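Side-chain contacts in nematode fatty acid retinoid binding protein (Necator americanus, PDB 4XCP), which probably binds lipids such as fatty acids and retinol, and is seen here with palmitic acid bound: residues A[45-50]-A[68-73]; A[134-139]-A[145-150]. All blocks are in the same frame, centred on the assembly; numbering follows the deposited sequence.

Contact 1 of 2, residues A[45-50]-A[68-73]; sequences KTVLKE and KKKSPE
The ammonium group of Lys70 reaches across from the end of helix 60-70 to the carboxylate of Glu50 on helix 42-53, NZ lying 2.8 Å from Glu50 OE1 in a salt bridge that is also a hydrogen bond. NZ meets OE1 from above the carboxylate plane, 51° out of it. The side chains cross at about a right angle. Glu50 is extended beyond CG, whereas the lysine bends at chi2 (-103°) and again at chi3 (-81°), and these two turns carry its methylene chain past Val47 to the acid. Glu50 CB lies 4.0 Å from Lys70 CE, which adds some apolar packing beside the charge pair.

Na-FAR-1 is a largely helical protein without strands, and the partners here belong to successive helices: 42-53 on one side, and on the other the junction where helix 60-70 ends and helix 72-90 begins. Ser71 stands at that break, at the N-cap position of the second helix, its OG bonded to the backbone N of Leu74. The hydroxyl is therefore engaged in capping, and it is Ser71 CB that comes 4.3 Å from Val47 CG1.

The same methyl makes the closer apolar contact, 3.8 Å from Lys70 CB, as the valine and the lysine run past each other in opposite directions. With CG1 anti to the backbone N, Val47 directs this branch at the helix junction. Inward of this exposed pairing, Val47 and Leu48 both touch Leu67 of helix 60-70, and Leu48 also touches a bound palmitic acid.

Contact 2 of 2, residues A[134-139]-A[145-150]; sequences KLYKAM and ADFGKQ
Both aromatic side chains leave their helices with CG anti to the backbone N, Tyr136 at chi1 173° and Phe147 at chi1 175°, and this common setting brings their rings together between helices 122-138 and 141-150. Although the bond to CB of Tyr136 does not itself aim at the other helix, the far part of the ring does come close: CE1 lies 4.1 Å from Phe147 CD2. That carbon sits at the edge of the tyrosine ring, near its plane, while the tyrosine approaches the phenylalanine ring obliquely. A single pair of ring carbons thus makes the touch.

Met139, present as selenomethionine, adds the second contact from the loop that leads to helix 141-150. Its chain bends at chi3 (-72°), about the CG-SE bond, and this turns the terminal methyl toward the base of the phenylalanine, CE standing 4.0 Å from Phe147 CB. The two side chains cross at about a right angle. Phe147 consequently meets Tyr136 through a ring carbon and Met139 through its CB.

All three residues are buried, and what joins them is apolar packing. The one polar group on these three side chains, the tyrosine hydroxyl, is satisfied elsewhere by a hydrogen bond with Glu159. Further aromatic rings surround the pair: Phe158 stacks on Tyr136, and Phe99 of helix 94-115 meets Phe147 edge-to-face.

The two segments belong to consecutive helices joined by a short loop. Together, Tyr136, Phe147, Phe99 and Phe158 form an aromatic cluster that packs helices 122-138 and 141-150 against helices 94-115 and 152-159, in a buried part of this all-helical fold.

How the contacts relate
The contacts lie on opposite sides of the chain's centre, their own centres 33 Å apart, and share no helix. Contact 1 is a surface contact that joins helix 42-53 to the junction of helices 60-70 and 72-90; contact 2 is buried and draws together helices 122-138 and 141-150. Their chemistry follows this placement: an ion pair with aliphatic packing alongside where side chains are exposed, aromatic and selenomethionine packing where they are buried. Although contact 1 buries more surface between its segments, 167 against 99 Å², its residues remain more open, and those of contact 2 are also covered by neighbouring helices. The side chain of Val47 is about 9 Å from a bound palmitic acid, that of Phe147 about 11 Å.

Contact 1 of 2, residues A[45-50]-A[68-73]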
ATOM      1  N   LYS A  45     -16.619   1.113  -2.461  1.00 15.62           N
ATOM      2  CA  LYS A  45     -16.099   2.121  -1.529  1.00 15.42           C
ATOM      3  C   LYS A  45     -16.935   2.190  -0.254  1.00 18.44           C
ATOM      4  O   LYS A  45     -16.362   2.309   0.820  1.00 17.80           O
ATOM      5  CB  LYS A  45     -16.077   3.495  -2.203  1.00 15.88           C
ATOM      6  CG  LYS A  45     -15.016   3.618  -3.297  1.00 21.73           C
ATOM      7  CD  LYS A  45     -15.433   4.828  -4.098  1.00 30.98           C
ATOM      8  CE  LYS A  45     -14.521   5.253  -5.180  1.00 35.15           C
ATOM      9  NZ  LYS A  45     -15.031   6.537  -5.745  1.00 33.45           N
ATOM     10  N   THR A  46     -18.282   2.088  -0.367  1.00 14.96           N
ATOM     11  CA  THR A  46     -19.149   2.078   0.813  1.00 15.55           C
ATOM     12  C   THR A  46     -18.810   0.876   1.694  1.00 18.96           C
ATOM     13  O   THR A  46     -18.649   1.028   2.908  1.00 18.71           O
ATOM     14  CB  THR A  46     -20.622   2.070   0.410  1.00 18.31           C
ATOM     15  OG1 THR A  46     -20.886   3.337  -0.162  1.00 18.51           O
ATOM     16  CG2 THR A  46     -21.563   1.830   1.613  1.00 15.84           C
ATOM     17  N   VAL A  47     -18.707  -0.313   1.074  1.00 14.73           N
ATOM     18  CA  VAL A  47     -18.443  -1.561   1.783  1.00 15.24           C
ATOM     19  C   VAL A  47     -17.040  -1.549   2.437  1.00 18.45           C
ATOM     20  O   VAL A  47     -16.917  -1.952   3.598  1.00 17.04           O
ATOM     21  CB  VAL A  47     -18.726  -2.793   0.881  1.00 20.01           C
ATOM     22  CG1 VAL A  47     -18.308  -4.094   1.559  1.00 20.56           C
ATOM     23  CG2 VAL A  47     -20.220  -2.852   0.529  1.00 19.43           C
ATOM     24  N   LEU A  48     -16.024  -0.997   1.744  1.00 16.65           N
ATOM     25  CA  LEU A  48     -14.669  -0.887   2.307  1.00 16.51           C
ATOM     26  C   LEU A  48     -14.658   0.024   3.533  1.00 20.17           C
ATOM     27  O   LEU A  48     -14.099  -0.348   4.572  1.00 20.57           O
ATOM     28  CB  LEU A  48     -13.646  -0.419   1.248  1.00 16.11           C
ATOM     29  CG  LEU A  48     -13.334  -1.440   0.135  1.00 20.13           C
ATOM     30  CD1 LEU A  48     -12.525  -0.797  -0.974  1.00 19.74           C
ATOM     31  CD2 LEU A  48     -12.595  -2.680   0.681  1.00 20.25           C
ATOM     32  N   LYS A  49     -15.324   1.176   3.427  1.00 16.03           N
ATOM     33  CA  LYS A  49     -15.458   2.147   4.506  1.00 17.30           C
ATOM     34  C   LYS A  49     -16.202   1.532   5.707  1.00 21.89           C
ATOM     35  O   LYS A  49     -15.734   1.670   6.840  1.00 21.62           O
ATOM     36  CB  LYS A  49     -16.172   3.412   3.993  1.00 21.30           C
ATOM     37  CG  LYS A  49     -16.362   4.505   5.047  1.00 34.54           C
ATOM     38  CD  LYS A  49     -17.015   5.731   4.449  1.00 48.18           C
ATOM     39  CE  LYS A  49     -17.257   6.821   5.472  1.00 64.46           C
ATOM     40  NZ  LYS A  49     -15.996   7.463   5.933  1.00 71.27           N
ATOM     41  N   GLU A  50     -17.334   0.839   5.462  1.00 18.41           N
ATOM     42  CA  GLU A  50     -18.108   0.182   6.539  1.00 19.03           C
ATOM     43  C   GLU A  50     -17.278  -0.899   7.255  1.00 22.87           C
ATOM     44  O   GLU A  50     -17.314  -0.979   8.476  1.00 23.11           O
ATOM     45  CB  GLU A  50     -19.412  -0.434   5.993  1.00 19.93           C
ATOM     46  CG  GLU A  50     -20.462   0.609   5.681  1.00 22.86           C
ATOM     47  CD  GLU A  50     -21.650   0.099   4.897  1.00 27.34           C
ATOM     48  OE1 GLU A  50     -21.590  -1.034   4.374  1.00 17.97           O
ATOM     49  OE2 GLU A  50     -22.614   0.873   4.735  1.00 22.12           O
ATOM     50  N   LYS A  68     -15.377 -10.232   3.057  1.00 18.94           N
ATOM     51  CA  LYS A  68     -15.956 -11.355   2.311  1.00 18.86           C
ATOM     52  C   LYS A  68     -17.394 -11.617   2.737  1.00 22.82           C
ATOM     53  O   LYS A  68     -18.223 -11.941   1.894  1.00 22.23           O
ATOM     54  CB  LYS A  68     -15.114 -12.631   2.498  1.00 21.91           C
ATOM     55  CG  LYS A  68     -13.832 -12.653   1.687  1.00 27.03           C
ATOM     56  CD  LYS A  68     -13.029 -13.911   1.960  1.00 38.02           C
ATOM     57  CE  LYS A  68     -11.932 -14.127   0.947  1.00 51.15           C
ATOM     58  NZ  LYS A  68     -10.931 -15.120   1.432  1.00 64.36           N
ATOM     59  N   LYS A  69     -17.694 -11.446   4.038  1.00 20.51           N
ATOM     60  CA  LYS A  69     -19.039 -11.618   4.589  1.00 20.90           C
ATOM     61  C   LYS A  69     -20.006 -10.609   3.939  1.00 23.99           C
ATOM     62  O   LYS A  69     -21.097 -10.994   3.518  1.00 23.14           O
ATOM     63  CB  LYS A  69     -19.017 -11.475   6.126  1.00 23.65           C
ATOM     64  CG  LYS A  69     -20.364 -11.752   6.804  1.00 48.18           C
ATOM     65  CD  LYS A  69     -20.809 -10.615   7.756  1.00 59.79           C
ATOM     66  CE  LYS A  69     -21.548  -9.475   7.064  1.00 57.14           C
ATOM     67  NZ  LYS A  69     -21.476  -8.208   7.844  1.00 49.19           N
ATOM     68  N   LYS A  70     -19.584  -9.335   3.821  1.00 20.16           N
ATOM     69  CA  LYS A  70     -20.401  -8.288   3.203  1.00 19.45           C
ATOM     70  C   LYS A  70     -20.440  -8.440   1.687  1.00 21.15           C
ATOM     71  O   LYS A  70     -21.471  -8.207   1.078  1.00 19.79           O
ATOM     72  CB  LYS A  70     -19.846  -6.904   3.545  1.00 22.22           C
ATOM     73  CG  LYS A  70     -19.768  -6.590   5.036  1.00 33.22           C
ATOM     74  CD  LYS A  70     -20.881  -5.683   5.501  1.00 42.36           C
ATOM     75  CE  LYS A  70     -20.636  -4.213   5.228  1.00 41.04           C
ATOM     76  NZ  LYS A  70     -21.744  -3.395   5.786  1.00 41.22           N
ATOM     77  N   SER A  71     -19.295  -8.779   1.079  1.00 18.06           N
ATOM     78  CA  SER A  71     -19.110  -8.873  -0.365  1.00 16.18           C
ATOM     79  C   SER A  71     -18.152  -9.993  -0.757  1.00 22.02           C
ATOM     80  O   SER A  71     -16.936  -9.770  -0.820  1.00 22.09           O
ATOM     81  CB  SER A  71     -18.606  -7.542  -0.928  1.00 15.06           C
ATOM     82  OG  SER A  71     -18.354  -7.627  -2.326  1.00 17.18           O
ATOM     83  N   PRO A  72     -18.667 -11.195  -1.094  1.00 20.72           N
ATOM     84  CA  PRO A  72     -17.767 -12.259  -1.564  1.00 20.27           C
ATOM     85  C   PRO A  72     -16.888 -11.813  -2.745  1.00 22.19           C
ATOM     86  O   PRO A  72     -15.725 -12.167  -2.787  1.00 20.89           O
ATOM     87  CB  PRO A  72     -18.741 -13.378  -1.966  1.00 22.73           C
ATOM     88  CG  PRO A  72     -19.940 -13.156  -1.082  1.00 26.41           C
ATOM     89  CD  PRO A  72     -20.075 -11.663  -1.052  1.00 21.93           C
ATOM     90  N   GLU A  73     -17.422 -11.007  -3.677  1.00 19.35           N
ATOM     91  CA  GLU A  73     -16.670 -10.549  -4.841  1.00 18.84           C
ATOM     92  C   GLU A  73     -15.546  -9.564  -4.508  1.00 19.79           C
ATOM     93  O   GLU A  73     -14.414  -9.801  -4.932  1.00 18.13           O
ATOM     94  CB  GLU A  73     -17.591  -9.985  -5.910  1.00 20.34           C
ATOM     95  CG  GLU A  73     -18.293 -11.079  -6.694  1.00 33.64           C
ATOM     96  CD  GLU A  73     -19.091 -10.593  -7.888  1.00 49.99           C
ATOM     97  OE1 GLU A  73     -18.881  -9.434  -8.318  1.00 30.13           O
ATOM     98  OE2 GLU A  73     -19.898 -11.389  -8.419  1.00 46.32           O
TER

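Contact 2 of 2, residues A[134-139]-A[145-150]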
ATOM      1  N   LYS A 134      14.020   6.562   2.599  1.00 22.61           N
ATOM      2  CA  LYS A 134      15.091   6.610   3.601  1.00 22.86           C
ATOM      3  C   LYS A 134      15.356   5.190   4.176  1.00 25.81           C
ATOM      4  O   LYS A 134      16.513   4.776   4.275  1.00 26.70           O
ATOM      5  CB  LYS A 134      14.696   7.596   4.726  1.00 25.05           C
ATOM      6  CG  LYS A 134      15.771   7.795   5.794  1.00 33.84           C
ATOM      7  CD  LYS A 134      15.410   8.889   6.788  1.00 38.52           C
ATOM      8  CE  LYS A 134      16.504   9.043   7.820  1.00 49.52           C
ATOM      9  NZ  LYS A 134      16.006   9.665   9.074  1.00 56.83           N
ATOM     10  N   LEU A 135      14.288   4.457   4.539  1.00 19.33           N
ATOM     11  CA  LEU A 135      14.408   3.092   5.040  1.00 18.17           C
ATOM     12  C   LEU A 135      14.976   2.156   3.951  1.00 20.77           C
ATOM     13  O   LEU A 135      15.757   1.258   4.255  1.00 21.17           O
ATOM     14  CB  LEU A 135      13.055   2.582   5.538  1.00 17.23           C
ATOM     15  CG  LEU A 135      12.488   3.305   6.756  1.00 22.32           C
ATOM     16  CD1 LEU A 135      11.064   2.918   6.989  1.00 21.54           C
ATOM     17  CD2 LEU A 135      13.343   3.074   7.993  1.00 25.63           C
ATOM     18  N   TYR A 136      14.588   2.381   2.689  1.00 16.75           N
ATOM     19  CA  TYR A 136      15.089   1.611   1.565  1.00 17.22           C
ATOM     20  C   TYR A 136      16.595   1.860   1.444  1.00 23.32           C
ATOM     21  O   TYR A 136      17.364   0.904   1.377  1.00 22.81           O
ATOM     22  CB  TYR A 136      14.345   1.974   0.267  1.00 17.48           C
ATOM     23  CG  TYR A 136      14.951   1.315  -0.950  1.00 19.56           C
ATOM     24  CD1 TYR A 136      14.638  -0.002  -1.283  1.00 21.30           C
ATOM     25  CD2 TYR A 136      15.900   1.981  -1.730  1.00 20.33           C
ATOM     26  CE1 TYR A 136      15.225  -0.629  -2.378  1.00 22.32           C
ATOM     27  CE2 TYR A 136      16.483   1.367  -2.836  1.00 21.63           C
ATOM     28  CZ  TYR A 136      16.142   0.062  -3.153  1.00 26.78           C
ATOM     29  OH  TYR A 136      16.725  -0.557  -4.224  1.00 27.90           O
ATOM     30  N   LYS A 137      17.015   3.149   1.463  1.00 21.20           N
ATOM     31  CA  LYS A 137      18.426   3.525   1.368  1.00 22.53           C
ATOM     32  C   LYS A 137      19.229   3.046   2.571  1.00 25.66           C
ATOM     33  O   LYS A 137      20.383   2.718   2.394  1.00 27.20           O
ATOM     34  CB  LYS A 137      18.601   5.036   1.118  1.00 25.30           C
ATOM     35  CG  LYS A 137      17.980   5.527  -0.195  1.00 32.58           C
ATOM     36  CD  LYS A 137      18.742   5.038  -1.447  1.00 44.50           C
ATOM     37  CE  LYS A 137      18.089   5.526  -2.720  1.00 53.88           C
ATOM     38  NZ  LYS A 137      18.828   5.097  -3.932  1.00 62.48           N
ATOM     39  N   ALA A 138      18.599   2.904   3.757  1.00 21.16           N
ATOM     40  CA  ALA A 138      19.255   2.405   4.982  1.00 20.33           C
ATOM     41  C   ALA A 138      19.596   0.900   4.938  1.00 21.55           C
ATOM     42  O   ALA A 138      20.379   0.441   5.764  1.00 20.92           O
ATOM     43  CB  ALA A 138      18.395   2.708   6.203  1.00 19.87           C
HETATM   44  N   MSE A 139      18.959   0.127   4.025  1.00 16.38           N
HETATM   45  CA  MSE A 139      19.221  -1.317   3.865  1.00 14.94           C
HETATM   46  C   MSE A 139      20.594  -1.534   3.230  1.00 19.96           C
HETATM   47  O   MSE A 139      21.086  -0.648   2.521  1.00 19.84           O
HETATM   48  CB  MSE A 139      18.194  -1.966   2.928  1.00 14.91           C
HETATM   49  CG  MSE A 139      16.838  -2.241   3.585  1.00 18.13           C
HETATM   50 SE   MSE A 139      15.859  -3.597   2.600  1.00 22.30          SE
HETATM   51  CE  MSE A 139      15.413  -2.600   1.071  1.00 18.35           C
ATOM     52  N   ALA A 145      18.732  -5.853  -2.991  1.00 21.45           N
ATOM     53  CA  ALA A 145      18.697  -6.866  -4.053  1.00 22.87           C
ATOM     54  C   ALA A 145      17.613  -7.925  -3.758  1.00 27.20           C
ATOM     55  O   ALA A 145      16.884  -8.335  -4.659  1.00 25.33           O
ATOM     56  CB  ALA A 145      20.076  -7.522  -4.222  1.00 24.28           C
ATOM     57  N   ASP A 146      17.485  -8.316  -2.483  1.00 23.64           N
ATOM     58  CA  ASP A 146      16.489  -9.280  -2.036  1.00 22.86           C
ATOM     59  C   ASP A 146      15.067  -8.696  -2.220  1.00 26.08           C
ATOM     60  O   ASP A 146      14.200  -9.340  -2.838  1.00 24.84           O
ATOM     61  CB  ASP A 146      16.786  -9.671  -0.581  1.00 24.04           C
ATOM     62  CG  ASP A 146      15.964 -10.819  -0.045  1.00 30.01           C
ATOM     63  OD1 ASP A 146      15.721 -11.787  -0.808  1.00 31.64           O
ATOM     64  OD2 ASP A 146      15.662 -10.809   1.157  1.00 28.17           O
ATOM     65  N   PHE A 147      14.870  -7.429  -1.796  1.00 22.59           N
ATOM     66  CA  PHE A 147      13.598  -6.724  -1.968  1.00 20.69           C
ATOM     67  C   PHE A 147      13.225  -6.595  -3.456  1.00 24.80           C
ATOM     68  O   PHE A 147      12.080  -6.879  -3.815  1.00 24.02           O
ATOM     69  CB  PHE A 147      13.607  -5.336  -1.269  1.00 20.91           C
ATOM     70  CG  PHE A 147      12.355  -4.522  -1.530  1.00 20.54           C
ATOM     71  CD1 PHE A 147      11.195  -4.737  -0.787  1.00 21.10           C
ATOM     72  CD2 PHE A 147      12.328  -3.554  -2.539  1.00 20.63           C
ATOM     73  CE1 PHE A 147      10.029  -3.995  -1.044  1.00 20.50           C
ATOM     74  CE2 PHE A 147      11.175  -2.801  -2.780  1.00 21.93           C
ATOM     75  CZ  PHE A 147      10.027  -3.032  -2.036  1.00 19.12           C
ATOM     76  N   GLY A 148      14.191  -6.183  -4.286  1.00 21.74           N
ATOM     77  CA  GLY A 148      14.031  -5.988  -5.727  1.00 22.11           C
ATOM     78  C   GLY A 148      13.610  -7.215  -6.513  1.00 28.43           C
ATOM     79  O   GLY A 148      12.917  -7.096  -7.529  1.00 27.34           O
ATOM     80  N   LYS A 149      14.032  -8.404  -6.059  1.00 27.88           N
ATOM     81  CA  LYS A 149      13.698  -9.693  -6.690  1.00 28.65           C
ATOM     82  C   LYS A 149      12.196  -9.977  -6.551  1.00 30.36           C
ATOM     83  O   LYS A 149      11.576 -10.475  -7.486  1.00 30.81           O
ATOM     84  CB  LYS A 149      14.541 -10.813  -6.051  1.00 33.02           C
ATOM     85  CG  LYS A 149      14.401 -12.184  -6.699  1.00 54.48           C
ATOM     86  CD  LYS A 149      15.635 -13.029  -6.435  1.00 69.25           C
ATOM     87  CE  LYS A 149      15.377 -14.501  -6.616  1.00 83.43           C
ATOM     88  NZ  LYS A 149      14.980 -15.144  -5.336  1.00 95.40           N
ATOM     89  N   GLN A 150      11.606  -9.611  -5.397  1.00 25.37           N
ATOM     90  CA  GLN A 150      10.188  -9.813  -5.135  1.00 24.11           C
ATOM     91  C   GLN A 150       9.342  -8.643  -5.577  1.00 27.67           C
ATOM     92  O   GLN A 150       8.174  -8.832  -5.929  1.00 27.19           O
ATOM     93  CB  GLN A 150       9.937 -10.124  -3.638  1.00 25.06           C
ATOM     94  CG  GLN A 150      10.653 -11.391  -3.096  1.00 23.53           C
ATOM     95  CD  GLN A 150      10.519 -12.627  -3.949  1.00 37.25           C
ATOM     96  OE1 GLN A 150      11.493 -13.341  -4.208  1.00 36.69           O
ATOM     97  NE2 GLN A 150       9.329 -12.882  -4.437  1.00 26.03           N
TER